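Local coordinates for myosin regulatory light chain, striated adductor muscle (Argopecten irradians, PDB 1WDC), which serves as the calcium-binding regulatory light chain of molluscan muscle myosin, responsible for the calcium dependence of the myosin's magnesium-ATPase activity, at residues 70-73 with 74-78; 119-122 with 123-126. All blocks are in the same frame, centred on the assembly; numbering follows the deposited sequence.

Contact 1: 70-73 with 74-78; sequences TMFL and SIFSD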
# COMPACT_ATOMS: atom_id res chain seq x y z
N THR B 70 -23.50 -18.91 27.59
CA THR B 70 -23.22 -19.56 26.32
C THR B 70 -23.61 -18.65 25.16
O THR B 70 -22.88 -18.53 24.16
CB THR B 70 -23.99 -20.90 26.24
OG1 THR B 70 -23.30 -21.87 27.01
CG2 THR B 70 -24.06 -21.41 24.87
N MET B 71 -24.73 -17.96 25.31
CA MET B 71 -25.19 -17.03 24.30
C MET B 71 -24.33 -15.73 24.37
O MET B 71 -24.10 -15.08 23.33
CB MET B 71 -26.68 -16.78 24.55
CG MET B 71 -27.23 -15.51 24.01
SD MET B 71 -27.57 -15.69 22.31
CE MET B 71 -27.59 -17.48 22.17
N PHE B 72 -23.76 -15.46 25.55
CA PHE B 72 -22.93 -14.27 25.82
C PHE B 72 -21.59 -14.39 25.10
O PHE B 72 -21.09 -13.45 24.50
CB PHE B 72 -22.67 -14.13 27.33
CG PHE B 72 -21.79 -12.94 27.72
CD1 PHE B 72 -22.35 -11.66 27.89
CD2 PHE B 72 -20.45 -13.10 28.03
CE1 PHE B 72 -21.58 -10.59 28.37
CE2 PHE B 72 -19.68 -12.04 28.51
CZ PHE B 72 -20.24 -10.78 28.68
N LEU B 73 -20.90 -15.45 25.46
CA LEU B 73 -19.69 -15.86 24.79
C LEU B 73 -19.84 -15.74 23.29
O LEU B 73 -18.99 -15.14 22.62
CB LEU B 73 -19.42 -17.30 25.17
CG LEU B 73 -17.99 -17.80 25.22
CD1 LEU B 73 -16.97 -16.68 25.49
CD2 LEU B 73 -17.97 -18.86 26.29
N SER B 74 -20.96 -16.25 22.79
CA SER B 74 -21.20 -16.36 21.35
C SER B 74 -21.38 -15.04 20.61
O SER B 74 -20.95 -14.94 19.47
CB SER B 74 -22.40 -17.27 21.08
OG SER B 74 -23.17 -16.75 20.00
N ILE B 75 -22.05 -14.05 21.22
CA ILE B 75 -22.19 -12.74 20.57
C ILE B 75 -20.85 -11.96 20.49
O ILE B 75 -20.67 -11.08 19.64
CB ILE B 75 -23.30 -11.83 21.26
CG1 ILE B 75 -22.77 -11.19 22.54
CG2 ILE B 75 -24.57 -12.64 21.56
CD1 ILE B 75 -23.63 -10.06 23.08
N PHE B 76 -19.98 -12.22 21.47
CA PHE B 76 -18.64 -11.66 21.50
C PHE B 76 -17.76 -12.36 20.46
O PHE B 76 -17.24 -11.71 19.56
CB PHE B 76 -18.03 -11.80 22.91
CG PHE B 76 -18.27 -10.59 23.80
CD1 PHE B 76 -19.47 -10.46 24.52
CD2 PHE B 76 -17.34 -9.57 23.91
CE1 PHE B 76 -19.72 -9.31 25.32
CE2 PHE B 76 -17.59 -8.44 24.70
CZ PHE B 76 -18.78 -8.31 25.41
N SER B 77 -17.82 -13.69 20.43
CA SER B 77 -17.02 -14.44 19.49
C SER B 77 -17.39 -14.11 18.05
O SER B 77 -16.51 -13.87 17.25
CB SER B 77 -17.16 -15.94 19.76
OG SER B 77 -17.76 -16.59 18.66
N ASP B 78 -18.67 -13.92 17.76
CA ASP B 78 -19.06 -13.49 16.42
C ASP B 78 -18.51 -12.13 16.08
O ASP B 78 -18.06 -11.90 14.96
CB ASP B 78 -20.57 -13.45 16.26
CG ASP B 78 -21.21 -14.81 16.40
OD1 ASP B 78 -20.50 -15.84 16.22
OD2 ASP B 78 -22.41 -14.86 16.80

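Contact 2: 119-122 with 123-126; sequences NFNK and DEMR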
# COMPACT_ATOMS: atom_id res chain seq x y z
N ASN B 119 -9.48 5.03 1.09
CA ASN B 119 -9.22 6.20 1.96
C ASN B 119 -10.08 6.30 3.25
O ASN B 119 -11.31 6.20 3.18
CB ASN B 119 -9.43 7.52 1.18
CG ASN B 119 -9.04 7.44 -0.28
OD1 ASN B 119 -9.44 6.52 -0.99
ND2 ASN B 119 -8.38 8.48 -0.78
N PHE B 120 -9.44 6.60 4.39
CA PHE B 120 -10.14 7.03 5.59
C PHE B 120 -10.70 8.43 5.39
O PHE B 120 -10.15 9.21 4.65
CB PHE B 120 -9.19 7.06 6.77
CG PHE B 120 -8.96 5.72 7.37
CD1 PHE B 120 -9.11 4.59 6.63
CD2 PHE B 120 -8.62 5.59 8.69
CE1 PHE B 120 -8.91 3.35 7.20
CE2 PHE B 120 -8.45 4.34 9.25
CZ PHE B 120 -8.59 3.23 8.51
N ASN B 121 -11.86 8.70 5.98
CA ASN B 121 -12.51 10.01 5.92
C ASN B 121 -12.08 10.77 7.16
O ASN B 121 -11.42 10.18 8.03
CB ASN B 121 -14.04 9.85 5.90
CG ASN B 121 -14.60 9.18 7.18
OD1 ASN B 121 -14.14 9.45 8.28
ND2 ASN B 121 -15.59 8.33 7.01
N LYS B 122 -12.43 12.04 7.29
CA LYS B 122 -11.81 12.84 8.36
C LYS B 122 -12.13 12.29 9.76
O LYS B 122 -11.39 12.51 10.74
CB LYS B 122 -12.23 14.32 8.29
CG LYS B 122 -12.73 14.81 6.94
CD LYS B 122 -13.49 16.16 7.07
CE LYS B 122 -15.02 15.98 7.24
NZ LYS B 122 -15.61 16.88 8.31
N ASP B 123 -13.20 11.52 9.84
CA ASP B 123 -13.69 11.09 11.12
C ASP B 123 -13.12 9.78 11.51
O ASP B 123 -12.69 9.65 12.64
CB ASP B 123 -15.21 11.05 11.15
CG ASP B 123 -15.82 12.45 11.35
OD1 ASP B 123 -15.48 13.10 12.38
OD2 ASP B 123 -16.53 12.93 10.42
N GLU B 124 -12.91 8.89 10.55
CA GLU B 124 -12.07 7.71 10.82
C GLU B 124 -10.63 8.14 11.13
O GLU B 124 -9.97 7.51 11.95
CB GLU B 124 -12.03 6.78 9.64
CG GLU B 124 -13.32 6.19 9.30
CD GLU B 124 -13.33 5.69 7.90
OE1 GLU B 124 -12.93 6.42 6.99
OE2 GLU B 124 -13.83 4.59 7.66
N MET B 125 -10.19 9.24 10.51
CA MET B 125 -8.82 9.76 10.72
C MET B 125 -8.71 10.37 12.12
O MET B 125 -7.83 10.02 12.93
CB MET B 125 -8.46 10.83 9.65
CG MET B 125 -8.01 10.29 8.28
SD MET B 125 -6.62 9.13 8.30
CE MET B 125 -5.50 10.06 9.13
N ARG B 126 -9.68 11.22 12.41
CA ARG B 126 -9.81 11.82 13.72
C ARG B 126 -9.77 10.73 14.84
O ARG B 126 -9.00 10.85 15.82
CB ARG B 126 -11.13 12.58 13.73
CG ARG B 126 -11.14 13.86 14.55
CD ARG B 126 -12.53 14.11 15.13
NE ARG B 126 -12.54 13.72 16.54
CZ ARG B 126 -13.51 13.06 17.15
NH1 ARG B 126 -14.75 13.04 16.66
NH2 ARG B 126 -13.26 12.55 18.34

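Contact 1: 70-73 with 74-78
Phe72 and Phe76 form an i, i+4 aromatic pair on one face of helix 69-79, in the half of the light chain that carries the magnesium-bound EF-hand loop. The two side chains run side by side in the same direction. Between the rings, the approach is made by Phe76 CE1, which sits over one face of the Phe72 ring, offset toward its rim, 3.7 Å from Phe72 CZ. With centroids 5.0 Å apart and planes at 42°, the rings meet obliquely. Phe72 has CG anti to its own N (chi1 179°), which swings the ring along the helix to Phe76. In return, the edge of the Phe76 ring meets the Phe72 carbonyl, Phe76 CD1 lying 3.4 Å from Phe72 O in the ring plane. Beside the pair, Ile75 CG2 packs on the Met71 backbone, 3.1 Å from Met71 O, and more loosely on the sulfur, 4.3 Å from SD. The backbone bonds between the two halves are uneven. Ser77 N to Leu73 O is short at 2.9 Å and fairly straight, whereas Phe76 N reaches Phe72 O weakly at 3.5 Å and makes a second weak bond to Leu73 O. Helix 14-27 supplies Met20 to both phenylalanines, and its Phe24 meets the Phe72 ring edge-to-face. Aromatic side chains of another protein chain pack on both rings, so the phenylalanines meet both helix 14-27 and the partner chain, which Ile75 also touches.

Contact 2: 119-122 with 123-126
Asn121 and Glu124 close a capping box at the start of helix 122-131, each side chain bonding to the other's backbone N-H. Asn121 OD1 takes Glu124 N at 2.6 Å, nearly straight at 169°, and also Asp123 N at 2.8 Å along a more bent path; the two donors arrive from opposite faces of the amide plane. Asn121 chi1 of 63° sets CG between its own N and carbonyl carbon, bringing OD1 over the first turn. In the reverse direction Asn121 N meets Glu124 OE1 at 2.7 Å, nearly along the C-O axis. Glu124 OE2 forms a salt bridge with a basic side chain of another protein chain. With an alanine here, Asn121 N would probably be left without its acceptor and that basic side chain without its mate. Next to the box, Phe120 CD2 lies 3.7 Å from Glu124 CB. Phe120 CB is 3.6 Å from Met125 SD, and the sulfur stands 5.2 Å from the Phe120 ring centroid, an oblique Met-aromatic contact. Met125 N also bonds to Asn121 O at 2.9 Å. Outside, Met125 rests on Leu113 and Glu114 of helix 106-115, while Phe120 shares backbone hydrogen bonding with Leu113, joining the loop and the new helix to the preceding one.

Contact 1 comes first along the chain, within helix 69-79, and contact 2 follows at the loop leading into helix 122-131. Their centres are 30 Å apart and their nearest atoms about 19 Å, on opposite sides of the chain's centre, with no direct touch and no helix or strand in common. Helices 86-94 and 106-115 intervene in sequence. Contact 1 lies in the half that holds magnesium, the Phe72 side chain about 11 Å from the ion, whereas contact 2 is remote from that site. Both border other protein chains, contact 1 through aromatic packing and contact 2 through the outward-reaching carboxylate of Glu124, so the light chain meets other chains of the assembly at both places.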